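Local coordinates for DNA mismatch repair protein MutL (Aquifex aeolicus, PDB 6LZI) that probably binds and hydrolyses ATP through a Bergerat-fold ATPase domain, here holding ADP, as part of DNA mismatch repair, at residues D141-F144 against N145-V148; E156-E159 against R160-L164; T180-E184 against G185-L189; K197-V200 against E201-Q205. All blocks are in the same frame, centred on the assembly; numbering follows the deposited sequence.

Contact 1: D141-F144 against N145-V148; sequences DLFF and NLPV
F143 and L146 are joined by a backbone bond that closes a type I turn: the N-H of L146 donates to O of F143 at 2.9 Å and 152°. This turn follows directly on a type II turn from D141 to F144, itself closed by F144 N and D141 O, so two tight bends carry the chain out of strand 134-140. L146 occupies the N-cap position of helix 147-151, and P147 begins its first turn.

Both aromatic contacts fall on the F144 ring. N145 sets its CB over the centre of that ring, 4.2 Å from the centroid and only 6° off the ring normal, a CH-pi contact. F144 can offer that face because its CG stands between the backbone N and the carbonyl carbon (chi1 79°), folding the ring back over its neighbour. K100 makes a cation-pi contact with the same ring.

Apolar contact is thinner. CD1 of F143 meets CD1 of L146 at 4.1 Å, obliquely to the ring, and both side chains also touch V98.

Among the polar groups, OD1 of N145 lies 3.6 Å from CA of F143, while ND2 makes a weak hydrogen bond to O of S97. O of L142 accepts from R150 NH1, tying the bend to the helix it precedes.

The chemistry implies a bend held by its own two backbone bonds, with the F144 ring packed under CB of N145 and probably further stabilised by the positive charge of K100.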
loop_
_atom_site.group_PDB
_atom_site.type_symbol
_atom_site.label_atom_id
_atom_site.label_comp_id
_atom_site.label_asym_id
_atom_site.label_seq_id
_atom_site.Cartn_x
_atom_site.Cartn_y
_atom_site.Cartn_z
ATOM N N ASP A 141 7.426 16.921 -6.757
ATOM C CA ASP A 141 7.987 17.182 -8.076
ATOM C C ASP A 141 8.845 16.017 -8.556
ATOM O O ASP A 141 10.013 16.188 -8.935
ATOM C CB ASP A 141 8.801 18.454 -8.046
ATOM C CG ASP A 141 7.926 19.675 -7.875
ATOM O OD1 ASP A 141 6.677 19.528 -7.923
ATOM O OD2 ASP A 141 8.491 20.774 -7.721
ATOM N N LEU A 142 8.222 14.838 -8.554
ATOM C CA LEU A 142 8.965 13.610 -8.800
ATOM C C LEU A 142 9.553 13.732 -10.188
ATOM O O LEU A 142 8.877 14.224 -11.111
ATOM C CB LEU A 142 8.030 12.409 -8.667
ATOM C CG LEU A 142 8.576 10.990 -8.916
ATOM C CD1 LEU A 142 9.626 10.733 -7.823
ATOM C CD2 LEU A 142 7.462 9.937 -8.925
ATOM N N PHE A 143 10.836 13.319 -10.323
ATOM C CA PHE A 143 11.648 13.406 -11.578
ATOM C C PHE A 143 11.781 14.842 -12.117
ATOM O O PHE A 143 11.948 15.051 -13.325
ATOM C CB PHE A 143 11.067 12.483 -12.661
ATOM C CG PHE A 143 10.893 11.057 -12.212
ATOM C CD1 PHE A 143 12.021 10.346 -11.739
ATOM C CD2 PHE A 143 9.654 10.438 -12.307
ATOM C CE1 PHE A 143 11.870 9.009 -11.338
ATOM C CE2 PHE A 143 9.504 9.084 -11.898
ATOM C CZ PHE A 143 10.661 8.412 -11.399
ATOM N N PHE A 144 11.726 15.870 -11.249
ATOM C CA PHE A 144 11.959 17.238 -11.759
ATOM C C PHE A 144 13.340 17.394 -12.390
ATOM O O PHE A 144 13.538 18.220 -13.322
ATOM C CB PHE A 144 11.797 18.228 -10.611
ATOM C CG PHE A 144 12.984 18.304 -9.733
ATOM C CD1 PHE A 144 13.111 17.413 -8.693
ATOM C CD2 PHE A 144 13.936 19.314 -9.871
ATOM C CE1 PHE A 144 14.196 17.469 -7.839
ATOM C CE2 PHE A 144 15.019 19.397 -9.018
ATOM C CZ PHE A 144 15.155 18.465 -7.975
ATOM N N ASN A 145 14.325 16.635 -11.876
ATOM C CA ASN A 145 15.687 16.533 -12.353
ATOM C C ASN A 145 15.844 15.632 -13.586
ATOM O O ASN A 145 16.939 15.637 -14.170
ATOM C CB ASN A 145 16.613 16.021 -11.201
ATOM C CG ASN A 145 16.204 14.602 -10.639
ATOM O OD1 ASN A 145 15.015 14.299 -10.550
ATOM N ND2 ASN A 145 17.221 13.778 -10.149
ATOM N N LEU A 146 14.784 14.928 -14.009
ATOM C CA LEU A 146 14.796 14.085 -15.224
ATOM C C LEU A 146 13.596 14.436 -16.096
ATOM O O LEU A 146 12.597 13.713 -16.109
ATOM C CB LEU A 146 14.746 12.590 -14.876
ATOM C CG LEU A 146 15.865 12.217 -13.892
ATOM C CD1 LEU A 146 15.729 10.791 -13.313
ATOM C CD2 LEU A 146 17.101 12.356 -14.735
ATOM N N PRO A 147 13.667 15.540 -16.834
ATOM C CA PRO A 147 12.455 16.038 -17.485
ATOM C C PRO A 147 11.898 15.084 -18.531
ATOM O O PRO A 147 10.689 15.052 -18.727
ATOM C CB PRO A 147 12.896 17.385 -18.070
ATOM C CG PRO A 147 14.458 17.470 -17.910
ATOM C CD PRO A 147 14.782 16.495 -16.819
ATOM N N VAL A 148 12.710 14.293 -19.221
ATOM C CA VAL A 148 12.116 13.324 -20.150
ATOM C C VAL A 148 11.314 12.266 -19.389
ATOM O O VAL A 148 10.167 11.950 -19.732
ATOM C CB VAL A 148 13.225 12.697 -21.015
ATOM C CG1 VAL A 148 12.676 11.499 -21.821
ATOM C CG2 VAL A 148 13.839 13.737 -21.946
#

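Contact 2: E156-E159 against R160-L164; sequences EDTE and RRKVL
An i to i+4 and i to i+3 contact within one alpha helix, this pairing of E156, D157 and E159 with R160 and K162 occupies the first turns of helix 156-173, which lies against strand 178-183 and helix 16-29. Four consecutive backbone bonds set the helical repeat, beginning with R160 N to E156 O at 2.8 Å.

R160 runs back over the preceding turn with its chain extended from CG to NE. Its guanidinium rests one face on CB of E156, 3.4 Å above the plane, and takes D157 OD1 at its edge, where NH1 donates at 3.0 Å and 158°. The carboxylate uses its anti lone pair and stands almost perpendicular to the guanidinium, at 84°. NE makes a salt bridge with OE1 of E184, so D157 and E184 together fix the rotation of the group.

R161 instead curls towards T158, bringing NH1 3.5 Å from CA of T158; the carboxylate of D157 is near but not in contact with it.

E159 and K162 meet on the flank facing helix 16-29. OE1 of E159 accepts from the backbone N of V17, which anchors the buried carboxylate, and NZ of K162 has a weak hydrogen bond to OG of S15. A bend at chi3 of K162 (69°) turns its amine back to E159, where NZ forms a salt bridge with the syn lone pair of OE2 at a short 2.5 Å.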
loop_
_atom_site.group_PDB
_atom_site.type_symbol
_atom_site.label_atom_id
_atom_site.label_comp_id
_atom_site.label_asym_id
_atom_site.label_seq_id
_atom_site.Cartn_x
_atom_site.Cartn_y
_atom_site.Cartn_z
ATOM N N GLU A 156 -2.536 12.032 -15.067
ATOM C CA GLU A 156 -2.852 12.030 -13.642
ATOM C C GLU A 156 -3.873 10.965 -13.290
ATOM O O GLU A 156 -3.736 10.257 -12.283
ATOM C CB GLU A 156 -3.375 13.408 -13.238
ATOM C CG GLU A 156 -2.309 14.484 -13.069
ATOM C CD GLU A 156 -1.906 15.175 -14.362
ATOM O OE1 GLU A 156 -2.681 16.011 -14.895
ATOM O OE2 GLU A 156 -0.806 14.881 -14.855
ATOM N N ASP A 157 -4.917 10.813 -14.118
ATOM C CA ASP A 157 -5.961 9.903 -13.688
ATOM C C ASP A 157 -5.505 8.443 -13.734
ATOM O O ASP A 157 -5.954 7.629 -12.921
ATOM C CB ASP A 157 -7.246 10.095 -14.502
ATOM C CG ASP A 157 -8.466 9.862 -13.641
ATOM O OD1 ASP A 157 -8.731 10.749 -12.803
ATOM O OD2 ASP A 157 -9.093 8.776 -13.739
ATOM N N THR A 158 -4.619 8.097 -14.674
ATOM C CA THR A 158 -4.037 6.764 -14.678
ATOM C C THR A 158 -3.136 6.550 -13.453
ATOM O O THR A 158 -3.178 5.484 -12.811
ATOM C CB THR A 158 -3.261 6.551 -15.984
ATOM O OG1 THR A 158 -4.157 6.662 -17.100
ATOM C CG2 THR A 158 -2.644 5.189 -15.999
ATOM N N GLU A 159 -2.324 7.551 -13.106
ATOM C CA GLU A 159 -1.470 7.385 -11.933
ATOM C C GLU A 159 -2.296 7.278 -10.691
ATOM O O GLU A 159 -1.935 6.536 -9.778
ATOM C CB GLU A 159 -0.514 8.556 -11.775
ATOM C CG GLU A 159 0.861 8.332 -12.345
ATOM C CD GLU A 159 1.456 6.970 -11.950
ATOM O OE1 GLU A 159 1.722 6.627 -10.744
ATOM O OE2 GLU A 159 1.683 6.260 -12.915
ATOM N N ARG A 160 -3.418 8.005 -10.655
ATOM C CA ARG A 160 -4.295 7.964 -9.489
ATOM C C ARG A 160 -4.834 6.562 -9.261
ATOM O O ARG A 160 -4.780 6.022 -8.141
ATOM C CB ARG A 160 -5.466 8.909 -9.693
ATOM C CG ARG A 160 -5.152 10.415 -9.621
ATOM C CD ARG A 160 -6.225 11.258 -10.386
ATOM N NE ARG A 160 -5.847 12.674 -10.418
ATOM C CZ ARG A 160 -6.309 13.575 -11.277
ATOM N NH1 ARG A 160 -7.204 13.236 -12.204
ATOM N NH2 ARG A 160 -5.859 14.827 -11.211
ATOM N N ARG A 161 -5.299 5.925 -10.341
ATOM C CA ARG A 161 -5.925 4.623 -10.179
ATOM C C ARG A 161 -4.904 3.582 -9.730
ATOM O O ARG A 161 -5.235 2.697 -8.922
ATOM C CB ARG A 161 -6.647 4.236 -11.491
ATOM C CG ARG A 161 -7.929 5.061 -11.823
ATOM C CD ARG A 161 -8.562 4.660 -13.190
ATOM N NE ARG A 161 -7.798 3.596 -13.861
ATOM C CZ ARG A 161 -7.036 3.776 -14.940
ATOM N NH1 ARG A 161 -6.949 4.975 -15.502
ATOM N NH2 ARG A 161 -6.370 2.755 -15.467
ATOM N N LYS A 162 -3.645 3.718 -10.165
ATOM C CA LYS A 162 -2.633 2.750 -9.754
ATOM C C LYS A 162 -2.366 2.857 -8.264
ATOM O O LYS A 162 -2.250 1.844 -7.595
ATOM C CB LYS A 162 -1.334 2.931 -10.535
ATOM C CG LYS A 162 -1.458 2.626 -12.007
ATOM C CD LYS A 162 -0.446 3.434 -12.820
ATOM C CE LYS A 162 1.002 3.005 -12.589
ATOM N NZ LYS A 162 2.034 3.804 -13.438
ATOM N N VAL A 163 -2.388 4.080 -7.724
ATOM C CA VAL A 163 -2.192 4.301 -6.302
ATOM C C VAL A 163 -3.412 3.820 -5.532
ATOM O O VAL A 163 -3.281 3.176 -4.483
ATOM C CB VAL A 163 -1.910 5.800 -6.011
ATOM C CG1 VAL A 163 -2.038 6.071 -4.479
ATOM C CG2 VAL A 163 -0.555 6.165 -6.468
ATOM N N LEU A 164 -4.600 4.027 -6.090
ATOM C CA LEU A 164 -5.824 3.516 -5.459
ATOM C C LEU A 164 -5.809 1.996 -5.353
ATOM O O LEU A 164 -6.064 1.447 -4.258
ATOM C CB LEU A 164 -7.063 3.976 -6.216
ATOM C CG LEU A 164 -8.402 3.503 -5.599
ATOM C CD1 LEU A 164 -8.507 3.892 -4.170
ATOM C CD2 LEU A 164 -9.558 4.141 -6.407
#

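Contact 3: T180-E184 against G185-L189; sequences TLFSE and GRETL
E187 lies along the ring of F182, its partner in a non-hydrogen-bonded antiparallel pair. From CB, 3.6 Å from CE1 of F182, the chain leads to CG, which comes closer to the same carbon at 3.4 Å. CD then draws off to 4.1 Å from CE1, and OE1 ends between CZ of F182 at 3.8 Å and CG2 of T180 at 3.9 Å. With CG anti to the backbone N (chi1 -156°) and the chain extended beyond it, the aliphatic part runs back past the ring towards T180, and the carboxylate plane is inclined 32° to the ring. The approach is oblique to the aromatic plane.

The other sheet face carries L181, S183, R186 and L189. There CB of L181 packs against CB of L189. OG of S183 shares a weak hydrogen bond with OG1 of T188, a residue of the bulge. L181 touches V163 and L164, and L189 touches I167, all three on helix 156-173.

Along the backbone, L181 N donates to L189 O at 2.9 Å. O of L181 receives two donors, L189 N at 3.1 Å on a lone pair in the carbonyl plane and T188 N at 2.7 Å in a weak, bent bond. Near the tip S183 and R186 exchange both of their bonds, and E184 and G185 make the bend, where the carboxylate of E184 accepts from N of K41.

T188 and L189 both face L181, a classic beta bulge, in a hairpin closed by a type I' turn; strand 186-191 edges the eight-stranded sheet of the Bergerat ATPase domain.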
loop_
_atom_site.group_PDB
_atom_site.type_symbol
_atom_site.label_atom_id
_atom_site.label_comp_id
_atom_site.label_asym_id
_atom_site.label_seq_id
_atom_site.Cartn_x
_atom_site.Cartn_y
_atom_site.Cartn_z
ATOM N N THR A 180 -6.126 5.561 4.878
ATOM C CA THR A 180 -6.849 6.637 4.257
ATOM C C THR A 180 -6.064 7.065 3.026
ATOM O O THR A 180 -4.832 7.100 3.059
ATOM C CB THR A 180 -6.998 7.819 5.222
ATOM O OG1 THR A 180 -7.653 7.338 6.417
ATOM C CG2 THR A 180 -7.877 8.839 4.618
ATOM N N LEU A 181 -6.795 7.425 1.948
ATOM C CA LEU A 181 -6.183 8.037 0.762
ATOM C C LEU A 181 -6.967 9.289 0.408
ATOM O O LEU A 181 -8.171 9.206 0.221
ATOM C CB LEU A 181 -6.228 7.077 -0.441
ATOM C CG LEU A 181 -5.766 7.644 -1.797
ATOM C CD1 LEU A 181 -4.249 8.004 -1.841
ATOM C CD2 LEU A 181 -6.078 6.576 -2.880
ATOM N N PHE A 182 -6.272 10.436 0.316
ATOM C CA PHE A 182 -6.769 11.663 -0.269
ATOM C C PHE A 182 -6.115 11.830 -1.640
ATOM O O PHE A 182 -4.895 11.759 -1.746
ATOM C CB PHE A 182 -6.393 12.880 0.588
ATOM C CG PHE A 182 -6.933 12.844 1.984
ATOM C CD1 PHE A 182 -8.173 13.350 2.262
ATOM C CD2 PHE A 182 -6.196 12.261 3.027
ATOM C CE1 PHE A 182 -8.683 13.295 3.549
ATOM C CE2 PHE A 182 -6.704 12.216 4.321
ATOM C CZ PHE A 182 -7.949 12.715 4.576
ATOM N N SER A 183 -6.902 12.078 -2.679
ATOM C CA SER A 183 -6.318 12.437 -3.962
ATOM C C SER A 183 -7.001 13.682 -4.506
ATOM O O SER A 183 -8.235 13.758 -4.501
ATOM C CB SER A 183 -6.417 11.298 -4.986
ATOM O OG SER A 183 -7.619 10.618 -4.888
ATOM N N GLU A 184 -6.174 14.641 -4.960
ATOM C CA GLU A 184 -6.614 15.953 -5.424
ATOM C C GLU A 184 -7.577 16.552 -4.401
ATOM O O GLU A 184 -8.604 17.151 -4.738
ATOM C CB GLU A 184 -7.236 15.878 -6.828
ATOM C CG GLU A 184 -6.566 14.880 -7.753
ATOM C CD GLU A 184 -5.040 15.040 -7.878
ATOM O OE1 GLU A 184 -4.387 14.085 -8.361
ATOM O OE2 GLU A 184 -4.486 16.104 -7.498
ATOM N N GLY A 185 -7.266 16.318 -3.124
ATOM C CA GLY A 185 -7.998 17.001 -2.061
ATOM C C GLY A 185 -9.289 16.366 -1.615
ATOM O O GLY A 185 -9.921 16.887 -0.693
ATOM N N ARG A 186 -9.694 15.247 -2.201
ATOM C CA ARG A 186 -10.884 14.536 -1.753
ATOM C C ARG A 186 -10.483 13.224 -1.082
ATOM O O ARG A 186 -9.537 12.558 -1.510
ATOM C CB ARG A 186 -11.819 14.271 -2.916
ATOM C CG ARG A 186 -12.204 15.550 -3.656
ATOM C CD ARG A 186 -13.158 15.224 -4.766
ATOM N NE ARG A 186 -12.902 15.982 -5.989
ATOM C CZ ARG A 186 -13.382 15.618 -7.175
ATOM N NH1 ARG A 186 -14.113 14.514 -7.279
ATOM N NH2 ARG A 186 -13.140 16.341 -8.256
ATOM N N GLU A 187 -11.182 12.881 -0.011
ATOM C CA GLU A 187 -10.907 11.651 0.727
ATOM C C GLU A 187 -11.437 10.504 -0.120
ATOM O O GLU A 187 -12.637 10.224 -0.095
ATOM C CB GLU A 187 -11.573 11.703 2.100
ATOM C CG GLU A 187 -10.926 10.811 3.176
ATOM C CD GLU A 187 -11.724 10.755 4.500
ATOM O OE1 GLU A 187 -11.110 10.793 5.595
ATOM O OE2 GLU A 187 -12.968 10.623 4.448
ATOM N N THR A 188 -10.577 9.857 -0.924
ATOM C CA THR A 188 -11.134 8.856 -1.821
ATOM C C THR A 188 -11.160 7.435 -1.242
ATOM O O THR A 188 -11.851 6.581 -1.800
ATOM C CB THR A 188 -10.450 8.846 -3.165
ATOM O OG1 THR A 188 -9.188 8.202 -3.076
ATOM C CG2 THR A 188 -10.344 10.305 -3.722
ATOM N N LEU A 189 -10.498 7.174 -0.122
ATOM C CA LEU A 189 -10.545 5.815 0.430
ATOM C C LEU A 189 -10.404 5.967 1.934
ATOM O O LEU A 189 -9.567 6.751 2.389
ATOM C CB LEU A 189 -9.454 4.919 -0.186
ATOM C CG LEU A 189 -9.079 3.471 0.178
ATOM C CD1 LEU A 189 -8.346 3.393 1.500
ATOM C CD2 LEU A 189 -10.278 2.544 0.175
#

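Contact 4: K197-V200 against E201-Q205; sequences KERV and EEVFQ
K197 and E201, one helical turn apart, form a salt bridge in which NZ meets OE1 at 3.0 Å on the syn side of the carboxylate, 34° out of its plane. For K197, a chi1 of -170° sends CG away from the backbone N, and the chain stays straight until chi4 turns the amine. Facing strand 260-266, CG1 of V200 packs on CD2 of F204 at 4.0 Å; towards strand 186-191, CD of R199 lies 3.9 Å from CG2 of V203. O of V200 accepts from F204 N and also sits at the edge of the phenyl ring.

A water on the exposed side donates both to O of E198 at 2.8 Å and to OE2 of E202 at 2.5 Å.

Further out, T208 positions the ion pair, its N donating to OE1 of E201 and its O accepting from NZ of K197. R199 reaches carbonyl oxygens of A171, V177 and K192, three bonds that hold its guanidinium well inside the protein. V200 and F204 meet V262 of strand 260-266, and both they and V203 touch L172.

This is an amphipathic helix packed between helix 156-173, strand 186-191 and the five-stranded sheet of the S5-like domain.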
loop_
_atom_site.group_PDB
_atom_site.type_symbol
_atom_site.label_atom_id
_atom_site.label_comp_id
_atom_site.label_asym_id
_atom_site.label_seq_id
_atom_site.Cartn_x
_atom_site.Cartn_y
_atom_site.Cartn_z
ATOM N N LYS A 197 -12.804 -10.422 6.798
ATOM C CA LYS A 197 -14.008 -10.462 5.971
ATOM C C LYS A 197 -14.680 -9.095 5.884
ATOM O O LYS A 197 -15.102 -8.681 4.798
ATOM C CB LYS A 197 -14.990 -11.523 6.504
ATOM C CG LYS A 197 -16.134 -11.746 5.517
ATOM C CD LYS A 197 -17.034 -12.842 6.020
ATOM C CE LYS A 197 -17.809 -13.405 4.892
ATOM N NZ LYS A 197 -18.997 -12.593 5.013
ATOM N N GLU A 198 -14.747 -8.362 7.002
ATOM C CA GLU A 198 -15.261 -6.991 6.974
ATOM C C GLU A 198 -14.423 -6.106 6.064
ATOM O O GLU A 198 -14.972 -5.255 5.336
ATOM C CB GLU A 198 -15.301 -6.381 8.369
ATOM C CG GLU A 198 -16.388 -6.967 9.194
ATOM C CD GLU A 198 -16.078 -6.948 10.681
ATOM O OE1 GLU A 198 -15.017 -6.405 11.111
ATOM O OE2 GLU A 198 -16.920 -7.491 11.432
ATOM N N ARG A 199 -13.089 -6.317 6.076
ATOM C CA ARG A 199 -12.182 -5.488 5.288
ATOM C C ARG A 199 -12.331 -5.787 3.793
ATOM O O ARG A 199 -12.395 -4.863 2.968
ATOM C CB ARG A 199 -10.750 -5.730 5.769
ATOM C CG ARG A 199 -9.627 -5.144 4.887
ATOM C CD ARG A 199 -9.820 -3.633 4.657
ATOM N NE ARG A 199 -9.729 -2.903 5.919
ATOM C CZ ARG A 199 -8.613 -2.491 6.496
ATOM N NH1 ARG A 199 -7.373 -2.697 6.019
ATOM N NH2 ARG A 199 -8.740 -1.763 7.595
ATOM N N VAL A 200 -12.466 -7.060 3.434
ATOM C CA VAL A 200 -12.763 -7.391 2.046
ATOM C C VAL A 200 -14.027 -6.705 1.585
ATOM O O VAL A 200 -14.088 -6.181 0.476
ATOM C CB VAL A 200 -12.861 -8.916 1.882
ATOM C CG1 VAL A 200 -13.272 -9.245 0.477
ATOM C CG2 VAL A 200 -11.454 -9.423 2.086
ATOM N N GLU A 201 -15.061 -6.763 2.410
ATOM C CA GLU A 201 -16.362 -6.294 1.984
ATOM C C GLU A 201 -16.377 -4.772 1.853
ATOM O O GLU A 201 -17.005 -4.236 0.928
ATOM C CB GLU A 201 -17.395 -6.850 2.935
ATOM C CG GLU A 201 -17.505 -8.338 2.696
ATOM C CD GLU A 201 -18.471 -9.050 3.584
ATOM O OE1 GLU A 201 -18.756 -10.209 3.277
ATOM O OE2 GLU A 201 -18.981 -8.449 4.554
ATOM N N GLU A 202 -15.694 -4.081 2.772
ATOM C CA GLU A 202 -15.571 -2.624 2.661
ATOM C C GLU A 202 -14.848 -2.252 1.372
ATOM O O GLU A 202 -15.271 -1.329 0.662
ATOM C CB GLU A 202 -14.845 -2.046 3.881
ATOM C CG GLU A 202 -15.600 -2.153 5.193
ATOM C CD GLU A 202 -16.981 -1.492 5.157
ATOM O OE1 GLU A 202 -17.132 -0.339 4.670
ATOM O OE2 GLU A 202 -17.918 -2.166 5.593
ATOM N N VAL A 203 -13.749 -2.972 1.058
ATOM C CA VAL A 203 -12.925 -2.657 -0.124
ATOM C C VAL A 203 -13.735 -2.829 -1.398
ATOM O O VAL A 203 -13.704 -1.977 -2.291
ATOM C CB VAL A 203 -11.660 -3.535 -0.163
ATOM C CG1 VAL A 203 -10.939 -3.511 -1.644
ATOM C CG2 VAL A 203 -10.656 -3.110 0.898
ATOM N N PHE A 204 -14.427 -3.952 -1.530
ATOM C CA PHE A 204 -15.116 -4.241 -2.785
ATOM C C PHE A 204 -16.586 -3.840 -2.804
ATOM O O PHE A 204 -17.247 -4.036 -3.835
ATOM C CB PHE A 204 -14.939 -5.717 -3.140
ATOM C CG PHE A 204 -13.516 -6.035 -3.502
ATOM C CD1 PHE A 204 -12.956 -5.585 -4.705
ATOM C CD2 PHE A 204 -12.716 -6.649 -2.576
ATOM C CE1 PHE A 204 -11.606 -5.826 -4.986
ATOM C CE2 PHE A 204 -11.395 -6.904 -2.792
ATOM C CZ PHE A 204 -10.795 -6.489 -4.035
ATOM N N GLN A 205 -17.102 -3.287 -1.700
ATOM C CA GLN A 205 -18.472 -2.809 -1.573
ATOM C C GLN A 205 -19.502 -3.879 -1.964
ATOM O O GLN A 205 -20.434 -3.644 -2.731
ATOM C CB GLN A 205 -18.659 -1.523 -2.394
ATOM C CG GLN A 205 -17.633 -0.474 -2.018
ATOM C CD GLN A 205 -18.135 0.928 -2.188
ATOM O OE1 GLN A 205 -19.011 1.194 -3.007
ATOM N NE2 GLN A 205 -17.600 1.842 -1.390
HETATM O O HOH W 1 -17.592 -4.607 5.905
#

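Followed from the N terminus, the four contacts come in series, none nesting in or crossing another. Each is local: contacts 1 and 3 close turns, whereas contacts 2 and 4 span successive turns of one helix. Contact 1 bends the chain from strand 134-140 into helix 147-151. Contact 2 then starts helix 156-173, and contact 3 turns the hairpin that follows it at the edge of the eight-stranded sheet. These two touch directly, through the salt bridge between R160 and E184 and through apolar side chains. Contact 4, in the next helix, carries the chain towards the five-stranded sheet; its centre lies about 37 Å from that of contact 1, across the centre of the chain.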